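Local coordinates for protein ADP-ribosylglycohydrolase (Thermus thermophilus, PDB 2YZV) that belongs to the ADP-ribosylglycohydrolase family and binds two magnesium ions in a predominantly helical fold without beta strands, at residues Glu212-Gly217 against Val246-Asp251; Ala228-Ala233 against Met242-Asn247; Arg236-Gly241 against Ala257-Leu262; Ala126-Leu131 against Pro222-Ala227. One frame throughout, in Å; residues are numbered along the deposited sequence.

Contact 1. Residues Glu212-Gly217 against Val246-Asp251; sequences EAPEEG and VNLGGD. With MG (magnesium ion), chain B.
Asp-251 N donates to Gly-217 O at 2.9 Å with an almost straight N-H...O angle of 171°, joining the loops 212-217 and 246-251. The donor comes in tilted from the carbonyl plane of Gly-217. The same glycine makes a second, weak bond with its own nitrogen, Gly-217 N to Leu-248 O at 3.4 Å, and next to it the CA-H of Glu-216 points at that same Leu-248 O over 3.5 Å. The backbones come this close, with the CA atoms of Gly-217 and Gly-250 4.5 Å apart, because side chains are absent here: a CB on Gly-217 would run into Gly-249 O and one on Gly-250 into Gly-217 O. Positive phi at Gly-249 and Gly-250 separately favours glycine. Apolar contact is left to Leu-248. Its isobutyl end crosses the ring of Pro-214 obliquely, CD1 lying 4.0 Å from Pro-214 CG, while CD2 reaches Pro-214 O at 3.7 Å. Asp-251 turns its carboxylate from the loop (chi1 -159°), and OD1 binds a magnesium ion at 2.3 Å that Asp-253 and Thr-254 also hold; OD2 is taken by Asn-128. The bond from Gly-217 O thus probably helps position the backbone of a metal ligand. One loop leads into helix 221-234 and the other into helix 252-267, and Ala-227 and Trp-230 of helix 221-234 pack against Leu-248.

Contact 2. Residues Ala228-Ala233 against Met242-Asn247; sequences ALWAFA and MRLAVN
Ala-231 and Ala-245 mark where helices 228-233 and 242-246 come together, running roughly antiparallel at 148° with their axes 8.3 Å apart and the two CA atoms separated by only 5.3 Å. Such closeness follows from the small methyl groups at this point: Ala-231 CB meets Ala-245 CB at 3.8 Å, with no larger side chain pushed between them. Ala-231 CB also lies near Leu-244 CB, one residue earlier on the partner helix. To one side of the alanine pair, Trp-230 widens the contact. Its CG stands anti to the backbone N (chi1 164°), which carries the six-membered ring across to the second helix, where CZ3 packs on Leu-244 CB at 3.8 Å. The same ring edge faces a carbonyl, Leu-244 O lying in the ring plane 3.5 Å from CZ3, and the two side chains meet at about a right angle. At the end of the second helix Asn-247 folds back on Arg-243: ND2 donates to Arg-243 O at 2.8 Å, while the backbone N of Asn-247 reaches that oxygen from the opposite face of the carbonyl. Tyr-259 of helix 252-267 packs against Ala-231 and also touches Met-242. The arrangement is an antiparallel helical hairpin, two helices consecutive in the chain packed through small residues within an all-helical fold.

Contact 3. Residues Arg236-Gly241 against Ala257-Leu262; sequences RDFEEG and AVYGQL
Tyr-259 ties helix 252-267 to the N-capped start of helix 238-246, part of the helix-helix packing of this all-helical fold. Its OH donates to Phe-238 O at 2.9 Å, which gives this buried hydroxyl a partner. One face of the ring lies on Gly-241, whose carbonyl carbon sits 3.3 Å above the plane, offset toward the rim; the glycine, with no side chain in the way, lets the ring settle directly on the helix backbone. Phe-238 completes the first shell. The edge of Tyr-259 points at the face of Phe-238 in an edge-to-face pair, centroids 5.7 Å apart and planes at 56°, and Gly-260 O lies at the edge of the Phe-238 ring, near its plane, 3.8 Å from Phe-238 CE1. A chi1 of -172° extends the Phe-238 ring away from its own backbone N, across to helix 252-267, where Ala-263 and Tyr-267 also touch it. Farther out, the helix start is held by its N-cap, Asp-237 OD1 accepting from Glu-240 N at 2.7 Å. Arg-236 grips the Glu-240 carboxylate side-on in a salt bridge. Glu-240 OE1 takes the Arg-236 side chain through NE on its syn lone pair and the backbone N of Arg-236 on its anti lone pair, each at 2.8 Å.

Contact 4. Residues Ala126-Leu131 against Pro222-Ala227; sequences AGNGPL and PGTLAA
Asn-128 and Thr-224 lie nearest where the loop 126-131, turning into a weakly bonded helix, passes along helix 222-227, their CA atoms 6.5 Å apart; three residues on in the first segment, Leu-131 lies nearest Leu-225, the residue after Thr-224, with a CA separation of 7.9 Å. The tie between them is polar. Asn-128 ND2 donates to Thr-224 OG1 at 2.9 Å with an angle of 160°, and the hydroxyl oxygen lies in the amide plane, as suits an N-H of that group. Asn-128 reaches it with CG between its backbone N and carbonyl carbon (chi1 54°). The two side chains cross at about a right angle, and Asn-128 CB lies 3.3 Å from Thr-224 OG1. While it accepts from Asn-128, the hydroxyl has the carbonyl oxygens of Pro-218 and Tyr-220 within bonding range for its single proton, Pro-218 O being the stronger partner. Next to this polar pair the contact is apolar: Leu-131 CD1 packs on Leu-225 CB at 4.3 Å and on Thr-224 CB at 4.2 Å, with Val-258 of helix 252-267 against the same leucine. Asn-128 ND2 is shared between Thr-224 OG1 and OD2 of Asp-251, whose carboxylate binds magnesium, and the Asn-128 side chain comes about 5 Å from a magnesium ion at nearest approach. This chain of hydrogen bonds is consistent with a second-shell role for Asn-128, oriented in part by Thr-224 and helping to position the metal ligand, where helix 221-234 joins the magnesium site of a helical fold.

How the contacts relate
Contact 4 opens first: residues 126-131 meet 222-227, closing a largely helical loop of 90 residues. Contact 1 starts inside that loop, at 212-217, and closes beyond it at 246-251, so the two cross. Contact 2 closes the short connection between helices 221-234 and 238-246, ending on the stretch that contact 1 also uses. Contact 3 begins between the two segments of contact 2 and ends at 257-262, crossing both contact 1 and contact 2, and follows contact 4 in series. Together they unite helices 221-234, 238-246 and 252-267 with the loop 126-131. Trp-230 joins contacts 1 and 2, Tyr-259 joins 2 and 3, Asn-128, bonded to Asp-251, joins 1 and 4, and Gln-261 probably bonds to Leu-131, linking 3 and 4.

Contact 1. Residues Glu212-Gly217 against Val246-Asp251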
loop_
_atom_site.group_PDB
_atom_site.type_symbol
_atom_site.label_atom_id
_atom_site.label_comp_id
_atom_site.label_asym_id
_atom_site.label_seq_id
_atom_site.Cartn_x
_atom_site.Cartn_y
_atom_site.Cartn_z
ATOM N N GLU A 212 13.032 7.582 13.406
ATOM C CA GLU A 212 12.754 7.098 14.753
ATOM C C GLU A 212 11.695 6.007 14.710
ATOM O O GLU A 212 10.734 6.098 13.951
ATOM C CB GLU A 212 12.265 8.237 15.646
ATOM C CG GLU A 212 12.075 7.814 17.087
ATOM C CD GLU A 212 13.366 7.317 17.709
ATOM O OE1 GLU A 212 14.277 8.145 17.915
ATOM O OE2 GLU A 212 13.471 6.100 17.977
ATOM N N ALA A 213 11.875 4.975 15.529
ATOM C CA ALA A 213 10.922 3.871 15.577
ATOM C C ALA A 213 9.594 4.347 16.154
ATOM O O ALA A 213 9.563 5.055 17.162
ATOM C CB ALA A 213 11.478 2.734 16.430
ATOM N N PRO A 214 8.475 3.980 15.510
ATOM C CA PRO A 214 7.149 4.380 15.988
ATOM C C PRO A 214 6.815 3.648 17.286
ATOM O O PRO A 214 7.362 2.578 17.556
ATOM C CB PRO A 214 6.221 3.943 14.853
ATOM C CG PRO A 214 7.109 3.948 13.650
ATOM C CD PRO A 214 8.379 3.344 14.186
ATOM N N GLU A 215 5.920 4.225 18.081
ATOM C CA GLU A 215 5.505 3.604 19.335
ATOM C C GLU A 215 4.390 2.597 19.061
ATOM O O GLU A 215 4.032 1.800 19.930
ATOM C CB GLU A 215 5.016 4.664 20.323
ATOM C CG GLU A 215 6.096 5.624 20.798
ATOM C CD GLU A 215 7.205 4.935 21.576
ATOM O OE1 GLU A 215 8.108 5.643 22.067
ATOM O OE2 GLU A 215 7.180 3.690 21.699
ATOM N N GLU A 216 3.834 2.655 17.853
ATOM C CA GLU A 216 2.775 1.741 17.433
ATOM C C GLU A 216 2.550 1.889 15.932
ATOM O O GLU A 216 3.098 2.797 15.312
ATOM C CB GLU A 216 1.465 2.035 18.174
ATOM C CG GLU A 216 0.601 3.130 17.562
ATOM C CD GLU A 216 1.160 4.525 17.763
ATOM O OE1 GLU A 216 0.518 5.489 17.289
ATOM O OE2 GLU A 216 2.230 4.662 18.394
ATOM N N GLY A 217 1.763 0.988 15.351
ATOM C CA GLY A 217 1.470 1.078 13.929
ATOM C C GLY A 217 0.292 2.026 13.787
ATOM O O GLY A 217 -0.828 1.657 14.143
ATOM N N VAL A 246 5.423 -5.151 11.020
ATOM C CA VAL A 246 4.260 -5.743 11.658
ATOM C C VAL A 246 4.352 -5.835 13.170
ATOM O O VAL A 246 3.331 -5.790 13.848
ATOM C CB VAL A 246 3.921 -7.136 11.064
ATOM C CG1 VAL A 246 3.669 -7.005 9.568
ATOM C CG2 VAL A 246 5.030 -8.124 11.350
ATOM N N ASN A 247 5.563 -5.929 13.709
ATOM C CA ASN A 247 5.697 -6.022 15.152
ATOM C C ASN A 247 5.478 -4.710 15.896
ATOM O O ASN A 247 5.628 -4.646 17.117
ATOM C CB ASN A 247 7.029 -6.679 15.514
ATOM C CG ASN A 247 6.958 -8.190 15.400
ATOM O OD1 ASN A 247 6.311 -8.855 16.219
ATOM N ND2 ASN A 247 7.590 -8.741 14.370
ATOM N N LEU A 248 5.108 -3.667 15.158
ATOM C CA LEU A 248 4.790 -2.384 15.772
ATOM C C LEU A 248 3.368 -2.521 16.301
ATOM O O LEU A 248 2.911 -1.720 17.111
ATOM C CB LEU A 248 4.816 -1.260 14.741
ATOM C CG LEU A 248 6.167 -0.843 14.171
ATOM C CD1 LEU A 248 5.934 0.183 13.078
ATOM C CD2 LEU A 248 7.051 -0.268 15.270
ATOM N N GLY A 249 2.671 -3.548 15.824
ATOM C CA GLY A 249 1.300 -3.766 16.244
ATOM C C GLY A 249 0.384 -2.687 15.695
ATOM O O GLY A 249 0.669 -2.087 14.657
ATOM N N GLY A 250 -0.718 -2.429 16.394
ATOM C CA GLY A 250 -1.653 -1.417 15.934
ATOM C C GLY A 250 -2.244 -1.786 14.585
ATOM O O GLY A 250 -2.699 -2.915 14.390
ATOM N N ASP A 251 -2.232 -0.844 13.647
ATOM C CA ASP A 251 -2.776 -1.086 12.313
ATOM C C ASP A 251 -1.688 -1.775 11.497
ATOM O O ASP A 251 -1.275 -1.299 10.439
ATOM C CB ASP A 251 -3.177 0.247 11.672
ATOM C CG ASP A 251 -4.187 0.074 10.554
ATOM O OD1 ASP A 251 -5.001 -0.874 10.627
ATOM O OD2 ASP A 251 -4.184 0.894 9.614
HETATM MG MG MG B . -5.642 -1.711 8.597
#

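Contact 2. Residues Ala228-Ala233 against Met242-Asn247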
loop_
_atom_site.group_PDB
_atom_site.type_symbol
_atom_site.label_atom_id
_atom_site.label_comp_id
_atom_site.label_asym_id
_atom_site.label_seq_id
_atom_site.Cartn_x
_atom_site.Cartn_y
_atom_site.Cartn_z
ATOM N N ALA A 228 6.277 2.713 7.699
ATOM C CA ALA A 228 6.751 1.873 6.608
ATOM C C ALA A 228 8.158 2.307 6.209
ATOM O O ALA A 228 9.024 1.472 5.955
ATOM C CB ALA A 228 5.805 1.980 5.413
ATOM N N LEU A 229 8.386 3.617 6.164
ATOM C CA LEU A 229 9.699 4.135 5.800
ATOM C C LEU A 229 10.744 3.754 6.849
ATOM O O LEU A 229 11.889 3.465 6.515
ATOM C CB LEU A 229 9.647 5.656 5.627
ATOM C CG LEU A 229 8.958 6.137 4.348
ATOM C CD1 LEU A 229 8.825 7.653 4.372
ATOM C CD2 LEU A 229 9.767 5.694 3.129
ATOM N N TRP A 230 10.350 3.756 8.118
ATOM C CA TRP A 230 11.266 3.380 9.188
ATOM C C TRP A 230 11.680 1.917 9.027
ATOM O O TRP A 230 12.860 1.582 9.100
ATOM C CB TRP A 230 10.584 3.570 10.545
ATOM C CG TRP A 230 11.280 2.875 11.667
ATOM C CD1 TRP A 230 12.417 3.281 12.311
ATOM C CD2 TRP A 230 10.909 1.625 12.256
ATOM N NE1 TRP A 230 12.775 2.358 13.265
ATOM C CE2 TRP A 230 11.867 1.330 13.253
ATOM C CE3 TRP A 230 9.858 0.722 12.038
ATOM C CZ2 TRP A 230 11.807 0.166 14.032
ATOM C CZ3 TRP A 230 9.797 -0.436 12.813
ATOM C CH2 TRP A 230 10.769 -0.701 13.798
ATOM N N ALA A 231 10.700 1.046 8.805
ATOM C CA ALA A 231 10.970 -0.379 8.647
ATOM C C ALA A 231 11.849 -0.625 7.430
ATOM O O ALA A 231 12.717 -1.499 7.440
ATOM C CB ALA A 231 9.655 -1.149 8.515
ATOM N N PHE A 232 11.619 0.153 6.377
ATOM C CA PHE A 232 12.401 0.020 5.155
ATOM C C PHE A 232 13.838 0.474 5.415
ATOM O O PHE A 232 14.792 -0.167 4.973
ATOM C CB PHE A 232 11.755 0.853 4.037
ATOM C CG PHE A 232 12.477 0.778 2.717
ATOM C CD1 PHE A 232 12.708 -0.448 2.097
ATOM C CD2 PHE A 232 12.892 1.940 2.075
ATOM C CE1 PHE A 232 13.345 -0.513 0.853
ATOM C CE2 PHE A 232 13.529 1.889 0.833
ATOM C CZ PHE A 232 13.756 0.657 0.220
ATOM N N ALA A 233 13.987 1.566 6.153
ATOM C CA ALA A 233 15.314 2.094 6.459
ATOM C C ALA A 233 16.140 1.156 7.338
ATOM O O ALA A 233 17.340 0.976 7.111
ATOM C CB ALA A 233 15.185 3.451 7.134
ATOM N N MET A 242 10.009 -6.359 7.039
ATOM C CA MET A 242 8.609 -6.731 7.222
ATOM C C MET A 242 8.318 -7.075 8.679
ATOM O O MET A 242 7.285 -6.677 9.224
ATOM C CB MET A 242 8.239 -7.916 6.332
ATOM C CG MET A 242 6.776 -8.339 6.458
ATOM S SD MET A 242 5.598 -7.028 6.006
ATOM C CE MET A 242 5.725 -7.087 4.223
ATOM N N ARG A 243 9.220 -7.820 9.312
ATOM C CA ARG A 243 9.016 -8.168 10.715
ATOM C C ARG A 243 9.040 -6.913 11.583
ATOM O O ARG A 243 8.279 -6.805 12.540
ATOM C CB ARG A 243 10.069 -9.180 11.175
ATOM C CG ARG A 243 9.777 -10.577 10.661
ATOM C CD ARG A 243 10.912 -11.539 10.921
ATOM N NE ARG A 243 10.572 -12.881 10.458
ATOM C CZ ARG A 243 11.454 -13.858 10.280
ATOM N NH1 ARG A 243 12.741 -13.641 10.520
ATOM N NH2 ARG A 243 11.049 -15.052 9.870
ATOM N N LEU A 244 9.904 -5.957 11.252
ATOM C CA LEU A 244 9.952 -4.722 12.025
ATOM C C LEU A 244 8.618 -3.998 11.900
ATOM O O LEU A 244 8.069 -3.505 12.882
ATOM C CB LEU A 244 11.067 -3.797 11.524
ATOM C CG LEU A 244 12.507 -4.192 11.852
ATOM C CD1 LEU A 244 13.446 -3.114 11.318
ATOM C CD2 LEU A 244 12.675 -4.344 13.357
ATOM N N ALA A 245 8.094 -3.950 10.680
ATOM C CA ALA A 245 6.835 -3.261 10.434
ATOM C C ALA A 245 5.639 -3.852 11.164
ATOM O O ALA A 245 4.912 -3.138 11.855
ATOM C CB ALA A 245 6.550 -3.221 8.933
ATOM N N VAL A 246 5.423 -5.151 11.020
ATOM C CA VAL A 246 4.260 -5.743 11.658
ATOM C C VAL A 246 4.352 -5.835 13.170
ATOM O O VAL A 246 3.331 -5.790 13.848
ATOM C CB VAL A 246 3.921 -7.136 11.064
ATOM C CG1 VAL A 246 3.669 -7.005 9.568
ATOM C CG2 VAL A 246 5.030 -8.124 11.350
ATOM N N ASN A 247 5.563 -5.929 13.709
ATOM C CA ASN A 247 5.697 -6.022 15.152
ATOM C C ASN A 247 5.478 -4.710 15.896
ATOM O O ASN A 247 5.628 -4.646 17.117
ATOM C CB ASN A 247 7.029 -6.679 15.514
ATOM C CG ASN A 247 6.958 -8.190 15.400
ATOM O OD1 ASN A 247 6.311 -8.855 16.219
ATOM N ND2 ASN A 247 7.590 -8.741 14.370
#

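Contact 3. Residues Arg236-Gly241 against Ala257-Leu262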
loop_
_atom_site.group_PDB
_atom_site.type_symbol
_atom_site.label_atom_id
_atom_site.label_comp_id
_atom_site.label_asym_id
_atom_site.label_seq_id
_atom_site.Cartn_x
_atom_site.Cartn_y
_atom_site.Cartn_z
ATOM N N ARG A 236 17.391 -4.827 6.592
ATOM C CA ARG A 236 18.471 -5.067 5.637
ATOM C C ARG A 236 18.003 -5.877 4.430
ATOM O O ARG A 236 18.686 -5.941 3.406
ATOM C CB ARG A 236 19.635 -5.763 6.343
ATOM C CG ARG A 236 20.344 -4.858 7.340
ATOM C CD ARG A 236 21.280 -5.642 8.241
ATOM N NE ARG A 236 20.543 -6.498 9.164
ATOM C CZ ARG A 236 21.110 -7.362 10.001
ATOM N NH1 ARG A 236 22.429 -7.489 10.033
ATOM N NH2 ARG A 236 20.356 -8.096 10.808
ATOM N N ASP A 237 16.836 -6.498 4.562
ATOM C CA ASP A 237 16.237 -7.269 3.483
ATOM C C ASP A 237 14.724 -7.220 3.663
ATOM O O ASP A 237 14.234 -6.680 4.655
ATOM C CB ASP A 237 16.743 -8.721 3.476
ATOM C CG ASP A 237 16.621 -9.398 4.823
ATOM O OD1 ASP A 237 15.521 -9.386 5.411
ATOM O OD2 ASP A 237 17.632 -9.961 5.295
ATOM N N PHE A 238 13.986 -7.769 2.705
ATOM C CA PHE A 238 12.529 -7.744 2.778
ATOM C C PHE A 238 11.989 -8.324 4.083
ATOM O O PHE A 238 11.184 -7.695 4.778
ATOM C CB PHE A 238 11.925 -8.518 1.606
ATOM C CG PHE A 238 10.434 -8.376 1.495
ATOM C CD1 PHE A 238 9.877 -7.401 0.675
ATOM C CD2 PHE A 238 9.587 -9.206 2.226
ATOM C CE1 PHE A 238 8.498 -7.249 0.579
ATOM C CE2 PHE A 238 8.206 -9.065 2.140
ATOM C CZ PHE A 238 7.658 -8.082 1.314
ATOM N N GLU A 239 12.433 -9.531 4.409
ATOM C CA GLU A 239 11.983 -10.216 5.614
ATOM C C GLU A 239 12.216 -9.428 6.901
ATOM O O GLU A 239 11.297 -9.250 7.703
ATOM C CB GLU A 239 12.666 -11.584 5.719
ATOM C CG GLU A 239 12.164 -12.441 6.868
ATOM C CD GLU A 239 12.756 -13.837 6.853
ATOM O OE1 GLU A 239 12.325 -14.676 7.668
ATOM O OE2 GLU A 239 13.656 -14.093 6.026
ATOM N N GLU A 240 13.439 -8.951 7.103
ATOM C CA GLU A 240 13.743 -8.207 8.321
ATOM C C GLU A 240 12.903 -6.942 8.461
ATOM O O GLU A 240 12.389 -6.646 9.544
ATOM C CB GLU A 240 15.232 -7.854 8.380
ATOM C CG GLU A 240 15.612 -7.123 9.655
ATOM C CD GLU A 240 17.107 -6.955 9.821
ATOM O OE1 GLU A 240 17.760 -6.443 8.891
ATOM O OE2 GLU A 240 17.627 -7.337 10.892
ATOM N N GLY A 241 12.767 -6.199 7.366
ATOM C CA GLY A 241 11.976 -4.982 7.400
ATOM C C GLY A 241 10.508 -5.286 7.643
ATOM O O GLY A 241 9.833 -4.563 8.373
ATOM N N ALA A 257 1.285 -3.675 4.706
ATOM C CA ALA A 257 0.965 -3.578 3.281
ATOM C C ALA A 257 1.723 -2.448 2.595
ATOM O O ALA A 257 2.153 -2.593 1.450
ATOM C CB ALA A 257 -0.531 -3.387 3.091
ATOM N N VAL A 258 1.885 -1.320 3.279
ATOM C CA VAL A 258 2.607 -0.195 2.686
ATOM C C VAL A 258 4.087 -0.554 2.584
ATOM O O VAL A 258 4.712 -0.329 1.548
ATOM C CB VAL A 258 2.402 1.093 3.512
ATOM C CG1 VAL A 258 3.255 2.235 2.957
ATOM C CG2 VAL A 258 0.925 1.487 3.461
ATOM N N TYR A 259 4.642 -1.121 3.654
ATOM C CA TYR A 259 6.040 -1.537 3.633
ATOM C C TYR A 259 6.234 -2.562 2.517
ATOM O O TYR A 259 7.215 -2.518 1.775
ATOM C CB TYR A 259 6.440 -2.184 4.965
ATOM C CG TYR A 259 7.774 -2.899 4.891
ATOM C CD1 TYR A 259 8.970 -2.212 5.090
ATOM C CD2 TYR A 259 7.840 -4.247 4.537
ATOM C CE1 TYR A 259 10.196 -2.845 4.930
ATOM C CE2 TYR A 259 9.058 -4.890 4.370
ATOM C CZ TYR A 259 10.234 -4.184 4.565
ATOM O OH TYR A 259 11.447 -4.803 4.355
ATOM N N GLY A 260 5.287 -3.489 2.415
ATOM C CA GLY A 260 5.362 -4.534 1.408
ATOM C C GLY A 260 5.454 -4.023 -0.015
ATOM O O GLY A 260 6.190 -4.579 -0.833
ATOM N N GLN A 261 4.700 -2.973 -0.317
ATOM C CA GLN A 261 4.713 -2.384 -1.649
ATOM C C GLN A 261 6.070 -1.773 -1.965
ATOM O O GLN A 261 6.636 -2.017 -3.029
ATOM C CB GLN A 261 3.653 -1.291 -1.755
ATOM C CG GLN A 261 2.233 -1.799 -1.695
ATOM C CD GLN A 261 1.246 -0.668 -1.596
ATOM O OE1 GLN A 261 1.044 0.087 -2.551
ATOM N NE2 GLN A 261 0.631 -0.531 -0.431
ATOM N N LEU A 262 6.582 -0.972 -1.036
ATOM C CA LEU A 262 7.865 -0.307 -1.237
ATOM C C LEU A 262 9.022 -1.286 -1.254
ATOM O O LEU A 262 9.842 -1.260 -2.169
ATOM C CB LEU A 262 8.092 0.751 -0.150
ATOM C CG LEU A 262 9.426 1.509 -0.178
ATOM C CD1 LEU A 262 9.615 2.207 -1.523
ATOM C CD2 LEU A 262 9.446 2.521 0.959
#

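Contact 4. Residues Ala126-Leu131 against Pro222-Ala227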
loop_
_atom_site.group_PDB
_atom_site.type_symbol
_atom_site.label_atom_id
_atom_site.label_comp_id
_atom_site.label_asym_id
_atom_site.label_seq_id
_atom_site.Cartn_x
_atom_site.Cartn_y
_atom_site.Cartn_z
ATOM N N ALA A 126 -8.541 11.046 6.947
ATOM C CA ALA A 126 -7.090 11.209 6.947
ATOM C C ALA A 126 -6.406 9.867 7.174
ATOM O O ALA A 126 -5.193 9.813 7.382
ATOM C CB ALA A 126 -6.663 12.196 8.032
ATOM N N GLY A 127 -7.195 8.797 7.126
ATOM C CA GLY A 127 -6.680 7.454 7.326
ATOM C C GLY A 127 -5.753 6.976 6.225
ATOM O O GLY A 127 -5.574 7.651 5.216
ATOM N N ASN A 128 -5.181 5.791 6.421
ATOM C CA ASN A 128 -4.230 5.212 5.477
ATOM C C ASN A 128 -4.815 4.385 4.339
ATOM O O ASN A 128 -4.067 3.779 3.576
ATOM C CB ASN A 128 -3.226 4.347 6.232
ATOM C CG ASN A 128 -3.901 3.299 7.091
ATOM O OD1 ASN A 128 -5.018 2.872 6.799
ATOM N ND2 ASN A 128 -3.225 2.868 8.150
ATOM N N GLY A 129 -6.138 4.355 4.217
ATOM C CA GLY A 129 -6.755 3.572 3.158
ATOM C C GLY A 129 -6.195 3.785 1.756
ATOM O O GLY A 129 -5.988 2.820 1.021
ATOM N N PRO A 130 -5.938 5.037 1.347
ATOM C CA PRO A 130 -5.404 5.263 0.001
ATOM C C PRO A 130 -4.021 4.667 -0.218
ATOM O O PRO A 130 -3.638 4.372 -1.349
ATOM C CB PRO A 130 -5.375 6.789 -0.115
ATOM C CG PRO A 130 -6.436 7.234 0.844
ATOM C CD PRO A 130 -6.206 6.318 2.020
ATOM N N LEU A 131 -3.269 4.511 0.867
ATOM C CA LEU A 131 -1.913 3.980 0.779
ATOM C C LEU A 131 -1.864 2.470 0.638
ATOM O O LEU A 131 -0.998 1.932 -0.044
ATOM C CB LEU A 131 -1.114 4.348 2.030
ATOM C CG LEU A 131 -1.076 5.804 2.483
ATOM C CD1 LEU A 131 -0.170 5.915 3.696
ATOM C CD2 LEU A 131 -0.569 6.685 1.356
ATOM N N PRO A 222 -0.047 9.940 7.387
ATOM C CA PRO A 222 1.363 10.325 7.524
ATOM C C PRO A 222 2.127 9.370 8.440
ATOM O O PRO A 222 3.284 9.032 8.174
ATOM C CB PRO A 222 1.282 11.735 8.104
ATOM C CG PRO A 222 -0.007 12.257 7.536
ATOM C CD PRO A 222 -0.935 11.075 7.696
ATOM N N GLY A 223 1.475 8.940 9.518
ATOM C CA GLY A 223 2.113 8.033 10.458
ATOM C C GLY A 223 2.338 6.649 9.879
ATOM O O GLY A 223 3.339 5.992 10.183
ATOM N N THR A 224 1.408 6.194 9.045
ATOM C CA THR A 224 1.537 4.880 8.427
ATOM C C THR A 224 2.713 4.912 7.462
ATOM O O THR A 224 3.532 3.991 7.425
ATOM C CB THR A 224 0.263 4.506 7.656
ATOM O OG1 THR A 224 -0.856 4.549 8.552
ATOM C CG2 THR A 224 0.386 3.109 7.062
ATOM N N LEU A 225 2.790 5.982 6.679
ATOM C CA LEU A 225 3.884 6.137 5.733
ATOM C C LEU A 225 5.209 6.164 6.492
ATOM O O LEU A 225 6.167 5.491 6.109
ATOM C CB LEU A 225 3.711 7.435 4.934
ATOM C CG LEU A 225 4.799 7.738 3.901
ATOM C CD1 LEU A 225 4.881 6.613 2.878
ATOM C CD2 LEU A 225 4.478 9.063 3.216
ATOM N N ALA A 226 5.254 6.926 7.580
ATOM C CA ALA A 226 6.476 7.037 8.378
ATOM C C ALA A 226 6.912 5.699 8.969
ATOM O O ALA A 226 8.108 5.412 9.054
ATOM C CB ALA A 226 6.276 8.060 9.495
ATOM N N ALA A 227 5.946 4.881 9.382
ATOM C CA ALA A 227 6.259 3.579 9.963
ATOM C C ALA A 227 6.834 2.648 8.904
ATOM O O ALA A 227 7.764 1.880 9.170
ATOM C CB ALA A 227 5.002 2.961 10.580
#